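Local structure of enoyl-CoA hydratase/carnithine racemase (Thermus thermophilus JL-18, 6SL9) at residues A[120-134]-A[163-177]. The protein is a crotonase-family isomerase, PaaG, that probably forms oxepin-CoA in the bacterial breakdown of phenylacetic acid. Sequence-based numbering, arbitrary orientation.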
loop_
_atom_site.group_PDB
_atom_site.type_symbol
_atom_site.label_atom_id
_atom_site.label_comp_id
_atom_site.label_asym_id
_atom_site.label_seq_id
_atom_site.Cartn_x
_atom_site.Cartn_y
_atom_site.Cartn_z
ATOM N N ARG A 120 -6.416 -8.712 -14.515
ATOM C CA ARG A 120 -7.722 -8.101 -14.818
ATOM C C ARG A 120 -7.610 -7.263 -16.082
ATOM O O ARG A 120 -6.714 -6.427 -16.210
ATOM C CB ARG A 120 -8.114 -7.244 -13.622
ATOM C CG ARG A 120 -8.265 -8.036 -12.338
ATOM C CD ARG A 120 -8.588 -7.215 -11.107
ATOM N NE ARG A 120 -7.580 -6.199 -10.838
ATOM C CZ ARG A 120 -6.413 -6.444 -10.251
ATOM N NH1 ARG A 120 -6.147 -7.645 -9.754
ATOM N NH2 ARG A 120 -5.545 -5.443 -10.079
ATOM N N LEU A 121 -8.545 -7.469 -17.000
ATOM C CA LEU A 121 -8.645 -6.708 -18.255
ATOM C C LEU A 121 -10.005 -6.047 -18.294
ATOM O O LEU A 121 -10.987 -6.581 -17.756
ATOM C CB LEU A 121 -8.537 -7.634 -19.476
ATOM C CG LEU A 121 -7.248 -8.390 -19.689
ATOM C CD1 LEU A 121 -7.230 -9.629 -18.831
ATOM C CD2 LEU A 121 -7.094 -8.811 -21.123
ATOM N N ALA A 122 -10.070 -4.890 -18.934
ATOM C CA ALA A 122 -11.347 -4.211 -19.144
ATOM C C ALA A 122 -11.514 -3.874 -20.614
ATOM O O ALA A 122 -10.521 -3.501 -21.306
ATOM C CB ALA A 122 -11.385 -2.922 -18.369
ATOM N N ALA A 123 -12.750 -3.935 -21.100
ATOM C CA ALA A 123 -13.121 -3.368 -22.391
ATOM C C ALA A 123 -13.087 -1.862 -22.309
ATOM O O ALA A 123 -13.532 -1.285 -21.325
ATOM C CB ALA A 123 -14.512 -3.790 -22.778
ATOM N N VAL A 124 -12.755 -1.257 -23.428
ATOM C CA VAL A 124 -13.065 0.165 -23.648
ATOM C C VAL A 124 -14.586 0.260 -23.448
ATOM O O VAL A 124 -15.348 -0.519 -24.095
ATOM C CB VAL A 124 -12.615 0.579 -25.066
ATOM C CG1 VAL A 124 -13.171 1.944 -25.406
ATOM C CG2 VAL A 124 -11.104 0.549 -25.260
ATOM N N GLY A 125 -15.014 1.202 -22.656
ATOM C CA GLY A 125 -16.433 1.390 -22.375
ATOM C C GLY A 125 -16.830 0.847 -21.051
ATOM O O GLY A 125 -17.906 1.218 -20.600
ATOM N N ALA A 126 -16.053 -0.092 -20.492
ATOM C CA ALA A 126 -16.395 -0.638 -19.171
ATOM C C ALA A 126 -16.222 0.468 -18.130
ATOM O O ALA A 126 -15.550 1.455 -18.387
ATOM C CB ALA A 126 -15.553 -1.845 -18.840
ATOM N N SER A 127 -16.696 0.245 -16.916
ATOM C CA SER A 127 -16.593 1.267 -15.865
ATOM C C SER A 127 -16.619 0.589 -14.527
ATOM O O SER A 127 -17.095 -0.522 -14.384
ATOM C CB SER A 127 -17.660 2.279 -16.045
ATOM O OG SER A 127 -18.930 1.711 -15.924
ATOM N N PHE A 128 -16.106 1.321 -13.549
ATOM C CA PHE A 128 -16.056 0.846 -12.162
ATOM C C PHE A 128 -16.630 1.916 -11.249
ATOM O O PHE A 128 -16.185 3.083 -11.314
ATOM C CB PHE A 128 -14.601 0.584 -11.726
ATOM C CG PHE A 128 -13.923 -0.505 -12.512
ATOM C CD1 PHE A 128 -13.402 -0.257 -13.772
ATOM C CD2 PHE A 128 -13.861 -1.787 -11.999
ATOM C CE1 PHE A 128 -12.849 -1.290 -14.510
ATOM C CE2 PHE A 128 -13.254 -2.804 -12.726
ATOM C CZ PHE A 128 -12.753 -2.536 -13.972
ATOM N N THR A 129 -17.560 1.541 -10.389
ATOM C CA THR A 129 -18.148 2.513 -9.434
ATOM C C THR A 129 -18.302 1.777 -8.089
ATOM O O THR A 129 -18.928 0.731 -8.058
ATOM C CB THR A 129 -19.473 3.055 -9.982
ATOM O OG1 THR A 129 -19.409 3.518 -11.337
ATOM C CG2 THR A 129 -19.848 4.190 -9.059
ATOM N N THR A 130 -17.774 2.333 -7.022
ATOM C CA THR A 130 -17.890 1.609 -5.747
ATOM C C THR A 130 -19.353 1.478 -5.349
ATOM O O THR A 130 -19.737 0.425 -4.836
ATOM C CB THR A 130 -17.016 2.250 -4.657
ATOM O OG1 THR A 130 -17.503 3.596 -4.437
ATOM C CG2 THR A 130 -15.536 2.221 -4.982
ATOM N N ALA A 131 -20.157 2.518 -5.528
ATOM C CA ALA A 131 -21.635 2.516 -5.457
ATOM C C ALA A 131 -22.256 2.390 -4.071
ATOM O O ALA A 131 -23.322 2.985 -3.859
ATOM C CB ALA A 131 -22.216 1.434 -6.366
ATOM N N PHE A 132 -21.664 1.616 -3.169
ATOM C CA PHE A 132 -22.295 1.326 -1.860
ATOM C C PHE A 132 -22.739 2.620 -1.172
ATOM O O PHE A 132 -23.867 2.655 -0.602
ATOM C CB PHE A 132 -21.316 0.581 -0.942
ATOM C CG PHE A 132 -21.052 -0.831 -1.404
ATOM C CD1 PHE A 132 -21.922 -1.831 -1.069
ATOM C CD2 PHE A 132 -19.880 -1.168 -2.080
ATOM C CE1 PHE A 132 -21.676 -3.128 -1.421
ATOM C CE2 PHE A 132 -19.621 -2.494 -2.421
ATOM C CZ PHE A 132 -20.529 -3.441 -2.092
ATOM N N VAL A 133 -21.907 3.640 -1.161
ATOM C CA VAL A 133 -22.213 4.870 -0.399
ATOM C C VAL A 133 -23.470 5.556 -0.939
ATOM O O VAL A 133 -24.133 6.274 -0.179
ATOM C CB VAL A 133 -21.010 5.824 -0.358
ATOM C CG1 VAL A 133 -20.789 6.532 -1.675
ATOM C CG2 VAL A 133 -21.104 6.824 0.727
ATOM N N ARG A 134 -23.799 5.353 -2.229
ATOM C CA ARG A 134 -24.951 6.027 -2.829
ATOM C C ARG A 134 -26.254 5.495 -2.278
ATOM O O ARG A 134 -27.254 6.192 -2.331
ATOM C CB ARG A 134 -24.939 5.894 -4.339
ATOM C CG ARG A 134 -23.752 6.545 -5.027
ATOM C CD ARG A 134 -23.908 6.495 -6.514
ATOM N NE ARG A 134 -22.806 7.116 -7.252
ATOM C CZ ARG A 134 -22.620 6.936 -8.589
ATOM N NH1 ARG A 134 -23.399 6.118 -9.273
ATOM N NH2 ARG A 134 -21.673 7.558 -9.254
ATOM N N SER A 163 -17.763 7.889 -4.573
ATOM C CA SER A 163 -18.315 6.962 -5.590
ATOM C C SER A 163 -18.358 7.573 -6.989
ATOM O O SER A 163 -19.384 7.484 -7.650
ATOM C CB SER A 163 -19.667 6.426 -5.158
ATOM O OG SER A 163 -20.124 5.382 -5.986
ATOM N N PRO A 164 -17.251 8.112 -7.513
ATOM C CA PRO A 164 -17.199 8.479 -8.915
ATOM C C PRO A 164 -17.301 7.238 -9.796
ATOM O O PRO A 164 -16.949 6.129 -9.394
ATOM C CB PRO A 164 -15.816 9.124 -9.051
ATOM C CG PRO A 164 -14.997 8.410 -8.022
ATOM C CD PRO A 164 -15.937 8.277 -6.856
ATOM N N ARG A 165 -17.739 7.450 -11.017
ATOM C CA ARG A 165 -17.697 6.421 -12.059
ATOM C C ARG A 165 -16.353 6.550 -12.735
ATOM O O ARG A 165 -16.027 7.605 -13.251
ATOM C CB ARG A 165 -18.781 6.681 -13.103
ATOM C CG ARG A 165 -18.654 5.753 -14.311
ATOM C CD ARG A 165 -19.485 6.326 -15.429
ATOM N NE ARG A 165 -19.473 5.459 -16.591
ATOM C CZ ARG A 165 -18.548 5.427 -17.555
ATOM N NH1 ARG A 165 -18.709 4.612 -18.591
ATOM N NH2 ARG A 165 -17.444 6.153 -17.469
ATOM N N LEU A 166 -15.604 5.478 -12.761
ATOM C CA LEU A 166 -14.300 5.436 -13.423
ATOM C C LEU A 166 -14.408 4.739 -14.773
ATOM O O LEU A 166 -14.932 3.637 -14.876
ATOM C CB LEU A 166 -13.321 4.673 -12.562
ATOM C CG LEU A 166 -13.203 5.128 -11.131
ATOM C CD1 LEU A 166 -12.210 4.284 -10.403
ATOM C CD2 LEU A 166 -12.781 6.539 -11.104
ATOM N N SER A 167 -13.826 5.349 -15.787
ATOM C CA SER A 167 -13.648 4.735 -17.118
ATOM C C SER A 167 -12.612 3.610 -17.035
ATOM O O SER A 167 -11.824 3.485 -16.073
ATOM C CB SER A 167 -13.225 5.760 -18.107
ATOM O OG SER A 167 -11.917 6.137 -17.808
ATOM N N ALA A 168 -12.561 2.809 -18.087
ATOM C CA ALA A 168 -11.549 1.734 -18.175
ATOM C C ALA A 168 -10.156 2.369 -18.106
ATOM O O ALA A 168 -9.258 1.799 -17.477
ATOM C CB ALA A 168 -11.751 0.984 -19.458
ATOM N N GLU A 169 -9.968 3.470 -18.820
ATOM C CA GLU A 169 -8.632 4.103 -18.870
ATOM C C GLU A 169 -8.231 4.643 -17.494
ATOM O O GLU A 169 -7.054 4.524 -17.071
ATOM C CB GLU A 169 -8.597 5.172 -19.963
ATOM C CG GLU A 169 -8.907 4.628 -21.370
ATOM C CD GLU A 169 -10.371 4.465 -21.801
ATOM O OE1 GLU A 169 -10.559 4.091 -22.976
ATOM O OE2 GLU A 169 -11.299 4.699 -20.995
ATOM N N GLU A 170 -9.171 5.191 -16.755
ATOM C CA GLU A 170 -8.893 5.616 -15.366
ATOM C C GLU A 170 -8.587 4.398 -14.495
ATOM O O GLU A 170 -7.697 4.467 -13.671
ATOM C CB GLU A 170 -10.073 6.406 -14.811
ATOM C CG GLU A 170 -10.310 7.761 -15.421
ATOM C CD GLU A 170 -11.575 8.426 -14.900
ATOM O OE1 GLU A 170 -11.415 9.432 -14.214
ATOM O OE2 GLU A 170 -12.721 7.930 -15.150
ATOM N N ALA A 171 -9.323 3.319 -14.661
ATOM C CA ALA A 171 -9.110 2.078 -13.906
ATOM C C ALA A 171 -7.693 1.574 -14.149
ATOM O O ALA A 171 -7.021 1.090 -13.224
ATOM C CB ALA A 171 -10.129 1.056 -14.276
ATOM N N LEU A 172 -7.261 1.636 -15.405
ATOM C CA LEU A 172 -5.909 1.174 -15.745
ATOM C C LEU A 172 -4.872 2.036 -15.017
ATOM O O LEU A 172 -3.948 1.507 -14.426
ATOM C CB LEU A 172 -5.738 1.278 -17.260
ATOM C CG LEU A 172 -4.380 0.863 -17.779
ATOM C CD1 LEU A 172 -4.070 -0.611 -17.541
ATOM C CD2 LEU A 172 -4.287 1.175 -19.244
ATOM N N ALA A 173 -5.020 3.342 -15.036
ATOM C CA ALA A 173 -4.041 4.244 -14.392
ATOM C C ALA A 173 -3.986 3.968 -12.888
ATOM O O ALA A 173 -2.892 4.107 -12.294
ATOM C CB ALA A 173 -4.356 5.682 -14.634
ATOM N N LEU A 174 -5.082 3.554 -12.262
ATOM C CA LEU A 174 -5.105 3.327 -10.799
ATOM C C LEU A 174 -4.607 1.937 -10.415
ATOM O O LEU A 174 -4.315 1.778 -9.189
ATOM C CB LEU A 174 -6.548 3.497 -10.308
ATOM C CG LEU A 174 -7.113 4.908 -10.418
ATOM C CD1 LEU A 174 -8.456 4.969 -9.749
ATOM C CD2 LEU A 174 -6.159 5.959 -9.822
ATOM N N GLY A 175 -4.549 0.978 -11.348
ATOM C CA GLY A 175 -4.305 -0.443 -11.000
ATOM C C GLY A 175 -5.566 -1.258 -10.778
ATOM O O GLY A 175 -5.454 -2.467 -10.483
ATOM N N LEU A 176 -6.751 -0.729 -10.990
ATOM C CA LEU A 176 -7.966 -1.589 -10.939
ATOM C C LEU A 176 -7.923 -2.644 -12.036
ATOM O O LEU A 176 -8.443 -3.771 -11.819
ATOM C CB LEU A 176 -9.208 -0.732 -11.069
ATOM C CG LEU A 176 -9.449 0.229 -9.913
ATOM C CD1 LEU A 176 -10.679 1.060 -10.173
ATOM C CD2 LEU A 176 -9.532 -0.451 -8.556
ATOM N N VAL A 177 -7.338 -2.319 -13.179
ATOM C CA VAL A 177 -7.091 -3.362 -14.216
ATOM C C VAL A 177 -5.654 -3.265 -14.680
ATOM O O VAL A 177 -5.010 -2.211 -14.473
ATOM C CB VAL A 177 -8.077 -3.272 -15.386
ATOM C CG1 VAL A 177 -9.510 -3.531 -14.949
ATOM C CG2 VAL A 177 -7.903 -1.983 -16.130
HETATM O O HOH W 1 -14.553 3.083 -20.181
HETATM O O HOH W 2 -16.004 4.672 -7.275
HETATM O O HOH W 3 -21.592 9.165 -6.187
#
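R120 and F128 each make two hydrogen bonds to segment 163-177. The R120 chain bends at chi3 (-58°) and presents one edge of its guanidinium to two carbonyls. NE gives a 2.8 Å bond to L176 O, which lies in the guanidinium plane although NE stands above the carbonyl plane. NH2 reaches G175 O at 3.0 Å, almost in line with that C=O. G175, the first residue after helix 168-174, has positive phi and closes the helix in a Schellman motif; the two carbonyls belong to it and to the next residue. An alanine in place of R120 would probably leave the carbonyls of G175 and L176 without these donors.

F128 and L166 form an antiparallel hydrogen-bonded pair, each N bonding the other's O at 2.9 Å. The F128 ring meets A171 CB through CD1 (3.6 Å) and V177 CG1 through CZ. Beside this pair, S127 CB lies over one face of the R165 guanidinium. A168 N, in the first turn of the helix, donates a hydrogen bond to water 1, which in turn donates to A126 O. Water 2 likewise links T130 N to P164 O. S163 OG, anti to its own backbone N (chi1 -170°), accepts from A131 N at 2.9 Å. S163 O receives water 3 and a weak bond from R134 NH2. T130 OG1 is bonded to L159 O.

S167 and E170 form a capping box at the start of the helix. Strand 127-129 lies between strands 105-107 and 166-167 in a small sheet of the crotonase fold. Helix 109-115 packs on F128 and L176, while R120 NH1 hydrogen-bonds to G117 O and to Q157 OE1 of the third subunit.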